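Long-range contacts in putative O-GlcNAcase nagJ (Clostridium perfringens, PDB 6PV5), which probably acts as a family 84 glycoside hydrolase with hexosaminidase activity, removing N-acetylhexosamine residues from glycans: residues A190-F195 and I221-S226; E232-P237 and L268-E273; A263-L268 and A300-D305; V317-N322 and K366-M371. All coordinates share one frame; numbering follows the deposited sequence. Where two conformers were deposited one is given.

Contact 1 (A190-F195 and I221-S226); sequences AVVEGF and IYAPKS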
loop_
_atom_site.group_PDB
_atom_site.type_symbol
_atom_site.label_atom_id
_atom_site.label_comp_id
_atom_site.label_asym_id
_atom_site.label_seq_id
_atom_site.Cartn_x
_atom_site.Cartn_y
_atom_site.Cartn_z
ATOM N N ALA A 190 5.299 2.726 -4.240
ATOM C CA ALA A 190 6.143 2.821 -3.064
ATOM C C ALA A 190 5.295 2.780 -1.793
ATOM O O ALA A 190 4.078 2.990 -1.809
ATOM C CB ALA A 190 6.909 4.122 -3.106
ATOM N N VAL A 191 5.990 2.553 -0.681
ATOM C CA VAL A 191 5.485 2.833 0.647
ATOM C C VAL A 191 6.462 3.822 1.257
ATOM O O VAL A 191 7.663 3.644 1.098
ATOM C CB VAL A 191 5.373 1.529 1.465
ATOM C CG1 VAL A 191 4.961 1.756 2.914
ATOM C CG2 VAL A 191 4.450 0.530 0.792
ATOM N N VAL A 192 5.944 4.873 1.912
ATOM C CA VAL A 192 6.785 5.795 2.663
ATOM C C VAL A 192 6.540 5.542 4.147
ATOM O O VAL A 192 5.398 5.432 4.572
ATOM C CB VAL A 192 6.549 7.279 2.298
ATOM C CG1 VAL A 192 5.075 7.702 2.439
ATOM C CG2 VAL A 192 7.484 8.209 3.088
ATOM N N GLU A 193 7.615 5.439 4.931
ATOM C CA GLU A 193 7.483 5.517 6.376
ATOM C C GLU A 193 7.285 6.973 6.793
ATOM O O GLU A 193 8.197 7.618 7.298
ATOM C CB GLU A 193 8.674 4.845 7.066
ATOM C CG GLU A 193 8.422 4.581 8.546
ATOM C CD GLU A 193 9.392 3.683 9.309
ATOM O OE1 GLU A 193 9.548 3.908 10.511
ATOM O OE2 GLU A 193 9.955 2.746 8.710
ATOM N N GLY A 194 6.065 7.488 6.622
ATOM C CA GLY A 194 5.849 8.904 6.849
ATOM C C GLY A 194 4.843 9.224 7.955
ATOM O O GLY A 194 4.366 10.346 8.019
ATOM N N PHE A 195 4.544 8.278 8.855
ATOM C CA PHE A 195 3.654 8.574 9.975
ATOM C C PHE A 195 4.446 9.179 11.134
ATOM O O PHE A 195 5.637 8.883 11.283
ATOM C CB PHE A 195 2.999 7.289 10.497
ATOM C CG PHE A 195 3.952 6.129 10.575
ATOM C CD1 PHE A 195 4.803 5.989 11.663
ATOM C CD2 PHE A 195 4.044 5.226 9.531
ATOM C CE1 PHE A 195 5.701 4.940 11.727
ATOM C CE2 PHE A 195 4.958 4.187 9.590
ATOM C CZ PHE A 195 5.795 4.062 10.679
ATOM N N ILE A 221 10.388 4.388 0.783
ATOM C CA ILE A 221 10.931 5.690 1.121
ATOM C C ILE A 221 11.211 5.756 2.615
ATOM O O ILE A 221 10.309 5.824 3.454
ATOM C CB ILE A 221 10.047 6.848 0.601
ATOM C CG1 ILE A 221 9.764 6.707 -0.896
ATOM C CG2 ILE A 221 10.689 8.187 0.917
ATOM C CD1 ILE A 221 8.861 7.779 -1.450
ATOM N N TYR A 222 12.503 5.747 2.938
ATOM C CA TYR A 222 12.960 5.806 4.312
ATOM C C TYR A 222 12.900 7.241 4.814
ATOM O O TYR A 222 13.810 8.043 4.586
ATOM C CB TYR A 222 14.340 5.157 4.418
ATOM C CG TYR A 222 14.888 5.084 5.817
ATOM C CD1 TYR A 222 14.536 4.046 6.672
ATOM C CD2 TYR A 222 15.764 6.049 6.287
ATOM C CE1 TYR A 222 15.037 3.979 7.966
ATOM C CE2 TYR A 222 16.274 5.992 7.576
ATOM C CZ TYR A 222 15.929 4.939 8.408
ATOM O OH TYR A 222 16.429 4.894 9.683
ATOM N N ALA A 223 11.816 7.575 5.516
ATOM C CA ALA A 223 11.623 8.955 5.945
ATOM C C ALA A 223 11.184 9.040 7.410
ATOM O O ALA A 223 10.347 9.866 7.754
ATOM C CB ALA A 223 10.655 9.640 5.002
ATOM N N PRO A 224 11.784 8.268 8.350
ATOM C CA PRO A 224 11.244 8.170 9.703
ATOM C C PRO A 224 11.431 9.490 10.437
ATOM O O PRO A 224 12.563 9.954 10.603
ATOM C CB PRO A 224 12.074 7.071 10.388
ATOM C CG PRO A 224 12.926 6.456 9.286
ATOM C CD PRO A 224 13.038 7.509 8.199
ATOM N N LYS A 225 10.306 10.048 10.906
ATOM C CA LYS A 225 10.259 11.367 11.518
ATOM C C LYS A 225 11.186 11.447 12.723
ATOM O O LYS A 225 11.710 12.517 13.011
ATOM C CB LYS A 225 8.825 11.776 11.874
ATOM C CG LYS A 225 8.088 12.444 10.720
ATOM C CD LYS A 225 6.588 12.393 10.806
ATOM C CE LYS A 225 5.929 12.712 9.478
ATOM N NZ LYS A 225 6.125 14.128 9.088
ATOM N N SER A 226 11.393 10.311 13.400
ATOM C CA SER A 226 12.114 10.311 14.661
ATOM C C SER A 226 13.605 10.046 14.464
ATOM O O SER A 226 14.362 10.192 15.412
ATOM C CB SER A 226 11.507 9.319 15.626
ATOM O OG SER A 226 11.700 8.001 15.145
HETATM O O HOH W 1 7.841 8.200 10.111
#
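Ile221 bonds through its backbone N and O to Val191 and Glu193, the two residues flanking its bridge partner Val192. Ile221 N donates a hydrogen bond to Val191 O over 2.8 Å; Glu193 N then reaches Ile221 O at 3.1 Å. One residue thus spans both neighbours of its partner, the register of a parallel bridge, and the two chain directions differ by 8°.

Apolar contacts lie on the face carrying Val192 and Ile221. A chi1 of 55°, measured to CG1, leaves Val192 CG2 anti to the backbone N, 3.8 Å from Ile221 CB and also touching Ala223 CB, while Ile435 of strand 431-436 packs on the same face. Strands 188-192 and 219-222 are the first two of the eight-stranded parallel barrel of this catalytic domain, a TIM-barrel fold, and helix 202-214 makes the beta-alpha-beta crossover between them.

Beyond the strands, Glu193 O and Ala223 O, both acceptors, stand 3.1 Å apart without bonding. A water donates to Glu193 O and Phe195 O and accepts from Lys225 N, so it bridges the diverging loops. The Glu193 carboxylate reaches Arg205 in a salt bridge, with Pro224 CB beside OE1. Lys225 lays its aliphatic chain along the other loop, CE 3.2 Å from Gly194 O, and its side chain comes within about 5 Å of that of Asp305, the predicted proton donor.

Contact 2 (E232-P237 and L268-E273); sequences EKWREP and LDIKFE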
loop_
_atom_site.group_PDB
_atom_site.type_symbol
_atom_site.label_atom_id
_atom_site.label_comp_id
_atom_site.label_asym_id
_atom_site.label_seq_id
_atom_site.Cartn_x
_atom_site.Cartn_y
_atom_site.Cartn_z
ATOM N N GLU A 232 17.054 16.518 11.890
ATOM C CA GLU A 232 17.705 17.433 12.821
ATOM C C GLU A 232 19.212 17.428 12.565
ATOM O O GLU A 232 19.849 18.479 12.554
ATOM C CB GLU A 232 17.470 17.045 14.282
ATOM C CG GLU A 232 16.240 17.684 14.903
ATOM C CD GLU A 232 14.993 16.809 14.901
ATOM O OE1 GLU A 232 14.942 15.831 14.113
ATOM O OE2 GLU A 232 14.074 17.109 15.693
ATOM N N LYS A 233 19.763 16.230 12.358
ATOM C CA LYS A 233 21.181 16.063 12.100
ATOM C C LYS A 233 21.411 15.656 10.646
ATOM O O LYS A 233 22.182 14.734 10.390
ATOM C CB LYS A 233 21.708 14.915 12.965
ATOM C CG LYS A 233 21.599 15.096 14.472
ATOM C CD LYS A 233 22.297 13.973 15.226
ATOM C CE LYS A 233 21.929 13.916 16.693
ATOM N NZ LYS A 233 22.513 15.038 17.466
ATOM N N TRP A 234 20.738 16.315 9.690
ATOM C CA TRP A 234 20.854 15.910 8.289
ATOM C C TRP A 234 22.283 16.053 7.766
ATOM O O TRP A 234 22.669 15.335 6.850
ATOM C CB TRP A 234 19.888 16.670 7.379
ATOM C CG TRP A 234 20.115 18.146 7.354
ATOM C CD1 TRP A 234 19.591 19.061 8.216
ATOM C CD2 TRP A 234 20.921 18.891 6.419
ATOM N NE1 TRP A 234 19.993 20.324 7.873
ATOM C CE2 TRP A 234 20.809 20.251 6.770
ATOM C CE3 TRP A 234 21.723 18.545 5.324
ATOM C CZ2 TRP A 234 21.471 21.264 6.076
ATOM C CZ3 TRP A 234 22.361 19.549 4.623
ATOM C CH2 TRP A 234 22.243 20.889 5.002
ATOM N N ARG A 235 23.044 16.997 8.323
ATOM C CA ARG A 235 24.416 17.210 7.881
ATOM C C ARG A 235 25.314 16.036 8.274
ATOM O O ARG A 235 26.281 15.747 7.573
ATOM C CB ARG A 235 24.963 18.514 8.460
ATOM C CG ARG A 235 24.297 19.757 7.895
ATOM C CD ARG A 235 24.591 20.870 8.872
ATOM N NE ARG A 235 23.972 22.140 8.516
ATOM C CZ ARG A 235 22.789 22.556 8.955
ATOM N NH1 ARG A 235 22.075 21.798 9.773
ATOM N NH2 ARG A 235 22.325 23.734 8.580
ATOM N N GLU A 236 24.971 15.345 9.373
ATOM C CA GLU A 236 25.870 14.384 9.994
ATOM C C GLU A 236 25.720 13.009 9.351
ATOM O O GLU A 236 24.613 12.529 9.127
ATOM C CB GLU A 236 25.659 14.330 11.507
ATOM C CG GLU A 236 25.681 15.694 12.179
ATOM C CD GLU A 236 25.552 15.676 13.699
ATOM O OE1 GLU A 236 25.798 14.596 14.316
ATOM O OE2 GLU A 236 25.195 16.736 14.274
ATOM N N PRO A 237 26.838 12.325 9.025
ATOM C CA PRO A 237 26.774 10.959 8.498
ATOM C C PRO A 237 26.248 9.992 9.558
ATOM O O PRO A 237 26.201 10.342 10.738
ATOM C CB PRO A 237 28.240 10.658 8.145
ATOM C CG PRO A 237 29.044 11.578 9.039
ATOM C CD PRO A 237 28.213 12.839 9.123
ATOM N N LEU A 268 14.449 22.726 8.238
ATOM C CA LEU A 268 14.340 23.401 9.525
ATOM C C LEU A 268 15.447 24.438 9.753
ATOM O O LEU A 268 15.203 25.425 10.441
ATOM C CB LEU A 268 14.167 22.404 10.686
ATOM C CG LEU A 268 15.367 21.667 11.305
ATOM C CD1 LEU A 268 16.398 21.143 10.311
ATOM C CD2 LEU A 268 15.995 22.410 12.474
ATOM N N ASP A 269 16.646 24.246 9.173
ATOM C CA ASP A 269 17.719 25.189 9.474
ATOM C C ASP A 269 18.633 25.492 8.282
ATOM O O ASP A 269 19.515 26.341 8.407
ATOM C CB ASP A 269 18.512 24.759 10.711
ATOM C CG ASP A 269 19.399 23.544 10.495
ATOM O OD1 ASP A 269 19.397 22.977 9.372
ATOM O OD2 ASP A 269 20.111 23.189 11.445
ATOM N N ILE A 270 18.432 24.813 7.142
ATOM C CA ILE A 270 19.294 24.994 5.984
ATOM C C ILE A 270 19.405 26.483 5.647
ATOM O O ILE A 270 18.462 27.257 5.829
ATOM C CB ILE A 270 18.854 24.131 4.783
ATOM C CG1 ILE A 270 19.923 24.090 3.688
ATOM C CG2 ILE A 270 17.499 24.576 4.244
ATOM C CD1 ILE A 270 19.765 22.967 2.687
ATOM N N LYS A 271 20.601 26.880 5.201
ATOM C CA LYS A 271 20.859 28.234 4.743
ATOM C C LYS A 271 21.005 28.227 3.220
ATOM O O LYS A 271 21.465 27.254 2.621
ATOM C CB LYS A 271 22.036 28.842 5.516
ATOM C CG LYS A 271 21.696 29.498 6.853
ATOM C CD LYS A 271 20.806 30.723 6.694
ATOM C CE LYS A 271 20.869 31.696 7.853
ATOM N NZ LYS A 271 20.414 31.080 9.122
ATOM N N PHE A 272 20.556 29.313 2.594
ATOM C CA PHE A 272 20.570 29.427 1.148
ATOM C C PHE A 272 21.548 30.533 0.753
ATOM O O PHE A 272 22.185 30.462 -0.295
ATOM C CB PHE A 272 19.166 29.747 0.630
ATOM C CG PHE A 272 18.085 28.751 0.980
ATOM C CD1 PHE A 272 17.954 27.557 0.285
ATOM C CD2 PHE A 272 17.164 29.026 1.985
ATOM C CE1 PHE A 272 16.941 26.657 0.598
ATOM C CE2 PHE A 272 16.145 28.132 2.290
ATOM C CZ PHE A 272 16.043 26.945 1.605
ATOM N N GLU A 273 21.678 31.522 1.646
ATOM C CA GLU A 273 22.316 32.801 1.380
ATOM C C GLU A 273 23.798 32.766 1.775
ATOM O O GLU A 273 24.151 32.395 2.897
ATOM C CB GLU A 273 21.531 33.912 2.097
ATOM C CG GLU A 273 21.266 33.658 3.588
ATOM C CD GLU A 273 20.004 32.910 4.008
ATOM O OE1 GLU A 273 19.747 31.823 3.467
ATOM O OE2 GLU A 273 19.290 33.410 4.898
#
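Trp234 and Arg235 converge on the carboxylate of Asp269, joining two loops that follow neighbouring strands, 219-222 and 259-264, of the catalytic barrel. The first loop makes a type I beta turn from Lys233 to Glu236. Trp234 presents the edge of its indole: NE1 donates to Asp269 OD1 over 3.1 Å at 174°, with the oxygen in the ring plane and met on its syn lone pair. The carboxylate is itself turned 70° from the ring.

The side chains of Arg235 and Asp269 come at each other from opposite directions, their planes equally steep to one another. That steep angle goes with bent, weak hydrogen bonds within the salt bridge, Arg235 NH1 to Asp269 OD2 being the shortest at 2.9 Å. Trp234 CZ2 lies 3.4 Å above the guanidinium plane of Arg235, over its centre, and Asp280 of helix 274-294 takes NE in a second salt bridge. Asp269 OD1 consequently receives both the indole NH and the guanidinium.

Ile270 crosses Trp234 at about a right angle. With CG1 anti to the backbone N (chi1 -168°), its end comes to the six-membered ring, where CD1 lies 4.0 Å from Trp234 CH2.

Contact 3 (A263-L268 and A300-D305); sequences AISPGL and AILWDD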
loop_
_atom_site.group_PDB
_atom_site.type_symbol
_atom_site.label_atom_id
_atom_site.label_comp_id
_atom_site.label_asym_id
_atom_site.label_seq_id
_atom_site.Cartn_x
_atom_site.Cartn_y
_atom_site.Cartn_z
ATOM N N ALA A 263 15.402 9.789 2.383
ATOM C CA ALA A 263 14.803 11.111 2.414
ATOM C C ALA A 263 15.556 12.003 3.390
ATOM O O ALA A 263 15.852 11.586 4.508
ATOM C CB ALA A 263 13.329 11.029 2.775
ATOM N N ILE A 264 15.803 13.249 2.962
ATOM C CA ILE A 264 16.469 14.277 3.743
ATOM C C ILE A 264 15.508 15.454 3.911
ATOM O O ILE A 264 14.936 15.918 2.929
ATOM C CB ILE A 264 17.757 14.732 3.019
ATOM C CG1 ILE A 264 18.649 13.543 2.665
ATOM C CG2 ILE A 264 18.506 15.743 3.867
ATOM C CD1 ILE A 264 19.769 13.868 1.706
ATOM N N SER A 265 15.358 15.950 5.150
ATOM C CA SER A 265 14.520 17.104 5.433
ATOM C C SER A 265 15.367 18.198 6.057
ATOM O O SER A 265 15.371 18.350 7.274
ATOM C CB SER A 265 13.338 16.785 6.336
ATOM O OG SER A 265 12.619 15.667 5.856
ATOM N N PRO A 266 16.095 18.993 5.245
ATOM C CA PRO A 266 17.033 19.984 5.781
ATOM C C PRO A 266 16.359 21.300 6.138
ATOM O O PRO A 266 16.994 22.207 6.675
ATOM C CB PRO A 266 17.930 20.250 4.568
ATOM C CG PRO A 266 17.019 20.064 3.375
ATOM C CD PRO A 266 16.100 18.920 3.770
ATOM N N GLY A 267 15.062 21.378 5.826
ATOM C CA GLY A 267 14.324 22.632 5.783
ATOM C C GLY A 267 14.309 23.409 7.098
ATOM O O GLY A 267 14.157 24.624 7.072
ATOM N N LEU A 268 14.449 22.726 8.238
ATOM C CA LEU A 268 14.340 23.401 9.525
ATOM C C LEU A 268 15.447 24.438 9.753
ATOM O O LEU A 268 15.203 25.425 10.441
ATOM C CB LEU A 268 14.167 22.404 10.686
ATOM C CG LEU A 268 15.367 21.667 11.305
ATOM C CD1 LEU A 268 16.398 21.143 10.311
ATOM C CD2 LEU A 268 15.995 22.410 12.474
ATOM N N ALA A 300 15.676 11.662 -1.868
ATOM C CA ALA A 300 14.566 12.594 -1.879
ATOM C C ALA A 300 14.943 13.724 -0.949
ATOM O O ALA A 300 15.550 13.486 0.090
ATOM C CB ALA A 300 13.288 11.905 -1.432
ATOM N N ILE A 301 14.633 14.948 -1.371
ATOM C CA ILE A 301 14.770 16.086 -0.485
ATOM C C ILE A 301 13.372 16.664 -0.280
ATOM O O ILE A 301 12.700 17.023 -1.249
ATOM C CB ILE A 301 15.749 17.134 -1.057
ATOM C CG1 ILE A 301 17.092 16.520 -1.462
ATOM C CG2 ILE A 301 15.920 18.282 -0.076
ATOM C CD1 ILE A 301 18.087 17.521 -2.010
ATOM N N LEU A 302 12.965 16.765 0.989
ATOM C CA LEU A 302 11.594 17.105 1.353
ATOM C C LEU A 302 11.558 18.532 1.896
ATOM O O LEU A 302 12.421 18.890 2.690
ATOM C CB LEU A 302 11.170 16.106 2.439
ATOM C CG LEU A 302 10.496 14.794 2.008
ATOM C CD1 LEU A 302 10.973 14.205 0.689
ATOM C CD2 LEU A 302 10.513 13.741 3.106
ATOM N N TRP A 303 10.559 19.338 1.482
ATOM C CA TRP A 303 10.309 20.616 2.145
ATOM C C TRP A 303 8.953 20.643 2.856
ATOM O O TRP A 303 8.463 21.708 3.211
ATOM C CB TRP A 303 10.427 21.791 1.165
ATOM C CG TRP A 303 11.671 21.756 0.327
ATOM C CD1 TRP A 303 11.789 21.266 -0.942
ATOM C CD2 TRP A 303 12.985 22.188 0.720
ATOM N NE1 TRP A 303 13.081 21.382 -1.375
ATOM C CE2 TRP A 303 13.837 21.954 -0.383
ATOM C CE3 TRP A 303 13.520 22.777 1.875
ATOM C CZ2 TRP A 303 15.194 22.283 -0.356
ATOM C CZ3 TRP A 303 14.865 23.087 1.909
ATOM C CH2 TRP A 303 15.683 22.840 0.805
ATOM N N ASP A 304 8.313 19.486 3.028
ATOM C CA ASP A 304 7.005 19.479 3.666
ATOM C C ASP A 304 7.145 19.927 5.117
ATOM O O ASP A 304 8.085 19.542 5.813
ATOM C CB ASP A 304 6.311 18.115 3.588
ATOM C CG ASP A 304 7.051 16.989 4.296
ATOM O OD1 ASP A 304 8.243 16.790 3.999
ATOM O OD2 ASP A 304 6.426 16.305 5.131
ATOM N N ASP A 305 6.191 20.749 5.563
ATOM C CA ASP A 305 6.078 21.078 6.974
ATOM C C ASP A 305 7.372 21.726 7.490
ATOM O O ASP A 305 7.998 21.203 8.407
ATOM C CB ASP A 305 5.648 19.853 7.804
ATOM C CG ASP A 305 4.392 19.118 7.341
ATOM O OD1 ASP A 305 3.320 19.771 7.174
ATOM O OD2 ASP A 305 4.481 17.876 7.188
HETATM O O HOH W 2 10.072 16.313 5.910
HETATM O O HOH W 3 12.686 19.770 5.104
#
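The backbones of Ala263-Ile264 and Ala300-Ile301 run parallel in register, their end-to-end directions 25° apart, and are joined by Ile264 N to Ala300 O and Leu302 N to Ile264 O, both 2.9 Å. Ile264 therefore uses its NH and its carbonyl toward the same strand, and the CA-H groups of Ala263 and Ile301 add contacts to the two acceptors.

Side chains alternate between the faces of the sheet. Ala263 CB lies 3.9 Å from Leu302 CD2 and also meets the methyl of Ala300, on the face turned to the barrel interior, where Ala223 of the preceding strand's loop also packs. Ile264 and Ile301 point the other way, toward Leu284 of helix 274-294. These are strands three and four of the parallel (beta/alpha)8 barrel, linked through that helix as a beta-alpha-beta unit, and the segment after strand 298-302 carries Asp305, the predicted proton donor, at the C-terminal end where TIM-barrel active sites lie.

Past the last bridge the chains part and packing takes over. Pro266 crosses Trp303 at about a right angle, with CG 4.0 Å from Trp303 CZ3. Trp303 starts away from the other segment, but a chi1 of -49° puts CG beside its own backbone N and the six-membered ring comes back to Gly267 CA.

Two waters bridge the segments. One accepts from Gly267 N and donates to Leu302 O at 2.6 Å; the other connects Ser265 OG with Asp304 OD1, to which it donates.

Contact 4 (V317-N322 and K366-M371); sequences VLNRFN and KDIEVM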
loop_
_atom_site.group_PDB
_atom_site.type_symbol
_atom_site.label_atom_id
_atom_site.label_comp_id
_atom_site.label_asym_id
_atom_site.label_seq_id
_atom_site.Cartn_x
_atom_site.Cartn_y
_atom_site.Cartn_z
ATOM N N VAL A 317 18.303 24.785 -4.784
ATOM C CA VAL A 317 19.027 23.768 -4.026
ATOM C C VAL A 317 18.812 22.417 -4.693
ATOM O O VAL A 317 19.775 21.685 -4.901
ATOM C CB VAL A 317 18.642 23.743 -2.532
ATOM C CG1 VAL A 317 18.951 22.403 -1.870
ATOM C CG2 VAL A 317 19.275 24.891 -1.761
ATOM N N LEU A 318 17.558 22.132 -5.085
ATOM C CA LEU A 318 17.210 20.870 -5.726
ATOM C C LEU A 318 17.870 20.725 -7.103
ATOM O O LEU A 318 18.288 19.625 -7.469
ATOM C CB LEU A 318 15.683 20.739 -5.867
ATOM C CG LEU A 318 14.863 20.512 -4.587
ATOM C CD1 LEU A 318 13.373 20.458 -4.917
ATOM C CD2 LEU A 318 15.259 19.215 -3.885
ATOM N N ASN A 319 17.864 21.796 -7.909
ATOM C CA ASN A 319 18.421 21.728 -9.266
ATOM C C ASN A 319 19.940 21.520 -9.208
ATOM O O ASN A 319 20.484 20.697 -9.937
ATOM C CB ASN A 319 18.152 22.995 -10.093
ATOM C CG ASN A 319 16.688 23.311 -10.338
ATOM O OD1 ASN A 319 15.835 22.425 -10.424
ATOM N ND2 ASN A 319 16.390 24.589 -10.483
ATOM N N ARG A 320 20.598 22.230 -8.293
ATOM C CA ARG A 320 22.026 22.079 -8.079
ATOM C C ARG A 320 22.352 20.653 -7.642
ATOM O O ARG A 320 23.274 20.046 -8.189
ATOM C CB ARG A 320 22.525 23.109 -7.069
ATOM C CG ARG A 320 24.003 23.451 -7.238
ATOM C CD ARG A 320 24.465 24.376 -6.130
ATOM N NE ARG A 320 25.906 24.278 -5.941
ATOM C CZ ARG A 320 26.581 24.977 -5.041
ATOM N NH1 ARG A 320 25.951 25.835 -4.262
ATOM N NH2 ARG A 320 27.888 24.822 -4.916
ATOM N N PHE A 321 21.568 20.110 -6.691
ATOM C CA PHE A 321 21.816 18.771 -6.187
ATOM C C PHE A 321 21.648 17.771 -7.320
ATOM O O PHE A 321 22.420 16.816 -7.438
ATOM C CB PHE A 321 20.917 18.435 -4.988
ATOM C CG PHE A 321 21.196 17.087 -4.364
ATOM C CD1 PHE A 321 22.089 16.963 -3.313
ATOM C CD2 PHE A 321 20.579 15.940 -4.843
ATOM C CE1 PHE A 321 22.341 15.721 -2.738
ATOM C CE2 PHE A 321 20.838 14.699 -4.274
ATOM C CZ PHE A 321 21.720 14.590 -3.221
ATOM N N ASN A 322 20.608 17.993 -8.132
ATOM C CA ASN A 322 20.293 17.136 -9.262
ATOM C C ASN A 322 21.446 17.180 -10.274
ATOM O O ASN A 322 21.803 16.160 -10.871
ATOM C CB ASN A 322 18.991 17.621 -9.901
ATOM C CG ASN A 322 18.439 16.699 -10.957
ATOM O OD1 ASN A 322 18.296 15.497 -10.739
ATOM N ND2 ASN A 322 18.051 17.267 -12.083
ATOM N N LYS A 366 12.520 19.660 -14.777
ATOM C CA LYS A 366 11.397 18.809 -15.138
ATOM C C LYS A 366 11.635 17.327 -14.847
ATOM O O LYS A 366 10.673 16.553 -14.760
ATOM C CB LYS A 366 10.950 19.037 -16.585
ATOM C CG LYS A 366 10.276 20.382 -16.847
ATOM C CD LYS A 366 9.340 20.372 -18.046
ATOM C CE LYS A 366 9.244 21.687 -18.801
ATOM N NZ LYS A 366 9.152 22.862 -17.895
ATOM N N ASP A 367 12.897 16.913 -14.698
ATOM C CA ASP A 367 13.162 15.500 -14.476
ATOM C C ASP A 367 13.216 15.185 -12.974
ATOM O O ASP A 367 13.495 14.048 -12.591
ATOM C CB ASP A 367 14.374 15.028 -15.289
ATOM C CG ASP A 367 15.695 15.647 -14.865
ATOM O OD1 ASP A 367 15.682 16.566 -13.996
ATOM O OD2 ASP A 367 16.737 15.211 -15.408
ATOM N N ILE A 368 12.960 16.198 -12.128
ATOM C CA ILE A 368 12.822 15.985 -10.694
ATOM C C ILE A 368 11.367 15.621 -10.404
ATOM O O ILE A 368 10.468 16.307 -10.866
ATOM C CB ILE A 368 13.272 17.219 -9.893
ATOM C CG1 ILE A 368 14.766 17.510 -10.095
ATOM C CG2 ILE A 368 12.901 17.059 -8.420
ATOM C CD1 ILE A 368 15.218 18.871 -9.572
ATOM N N GLU A 369 11.162 14.543 -9.631
ATOM C CA GLU A 369 9.843 14.024 -9.299
ATOM C C GLU A 369 9.281 14.837 -8.139
ATOM O O GLU A 369 10.036 15.233 -7.257
ATOM C CB GLU A 369 9.940 12.531 -8.977
ATOM C CG GLU A 369 10.703 11.742 -10.037
ATOM C CD GLU A 369 9.920 11.482 -11.319
ATOM O OE1 GLU A 369 8.837 12.098 -11.500
ATOM O OE2 GLU A 369 10.376 10.652 -12.131
ATOM N N VAL A 370 7.966 15.118 -8.195
ATOM C CA VAL A 370 7.275 15.941 -7.210
ATOM C C VAL A 370 6.045 15.195 -6.691
ATOM O O VAL A 370 5.188 14.777 -7.473
ATOM C CB VAL A 370 6.883 17.329 -7.752
ATOM C CG1 VAL A 370 6.222 18.192 -6.685
ATOM C CG2 VAL A 370 8.096 18.078 -8.287
ATOM N N MET A 371 5.974 15.084 -5.353
ATOM C CA MET A 371 4.901 14.399 -4.641
ATOM C C MET A 371 3.875 15.427 -4.179
ATOM O O MET A 371 4.215 16.545 -3.800
ATOM C CB MET A 371 5.447 13.618 -3.432
ATOM C CG MET A 371 6.319 12.435 -3.876
ATOM S SD MET A 371 6.968 11.355 -2.541
ATOM C CE MET A 371 7.995 12.460 -1.577
HETATM O O HOH W 4 16.170 13.797 -11.161
#
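The flat groups of Asn322 and Asp367 meet with amide and carboxylate planes 85° apart, nearly perpendicular. Asn322 ND2 donates to Asp367 OD1 over 3.1 Å, reaching it on the syn side but tilted out of the carboxylate plane. The oxygen in turn stands out of the amide plane, and the N-H...O angle of 141° shows a bent bond. ND2 has a further acceptor in Asp365 OD2, so the amide nitrogen is shared between two acidic residues of the loop leading into strand 369-372. At the other end of the amide, a water donates to Asn322 OD1 and, at 3.0 Å, to Asp367 O; together with the ND2 bonds it fixes which way round the amide sits.

Beside this polar pair, the side chains of Ile368 and Asn322 run antiparallel alongside each other, Ile368 CG1 3.8 Å from Asn322 ND2. The extended chi1 of -171° carries the Asn322 amide out along the isoleucine chain. Ile368 CD1 ends against the helix, 3.8 Å from Leu318 O and 4.2 Å from Leu318 CB, and it also meets Asn319 OD1 at 3.7 Å. The Asn319 amide is itself bound to the loop, OD1 accepting from Asp365 N and ND2 donating to Thr363 O.

The contact is packing of an outer helix on the barrel, away from the predicted active-site residue. Helix 311-326, which follows strand 298-302, reaches past strand 336-338 to the start of strand 369-372; Leu318 and Ile368 both touch Thr337 of the intervening strand, while Leu318 also packs on Ile301.

How the contacts relate
All four contacts belong to the eight-stranded barrel of the catalytic domain. Contact 1 joins its first two strands and contact 3 the third and fourth, their centres about 12 Å apart; strands 219-222 and 259-264 are neighbours, so the two form one continuous sheet. Contact 2, its centre about 10 Å from that of contact 3, lies in the loops beyond and shares Leu268 with it; their segments alternate along the chain. Contact 4 comes last, its centre about 13 Å from that of contact 3, with Trp303 packing on Leu318 and Val317. Phe272 touches Val317, tying contacts 2 and 4. Contact 3 carries the predicted proton donor, contact 1 brings Lys225 near it, and contact 4 is packing outside the barrel.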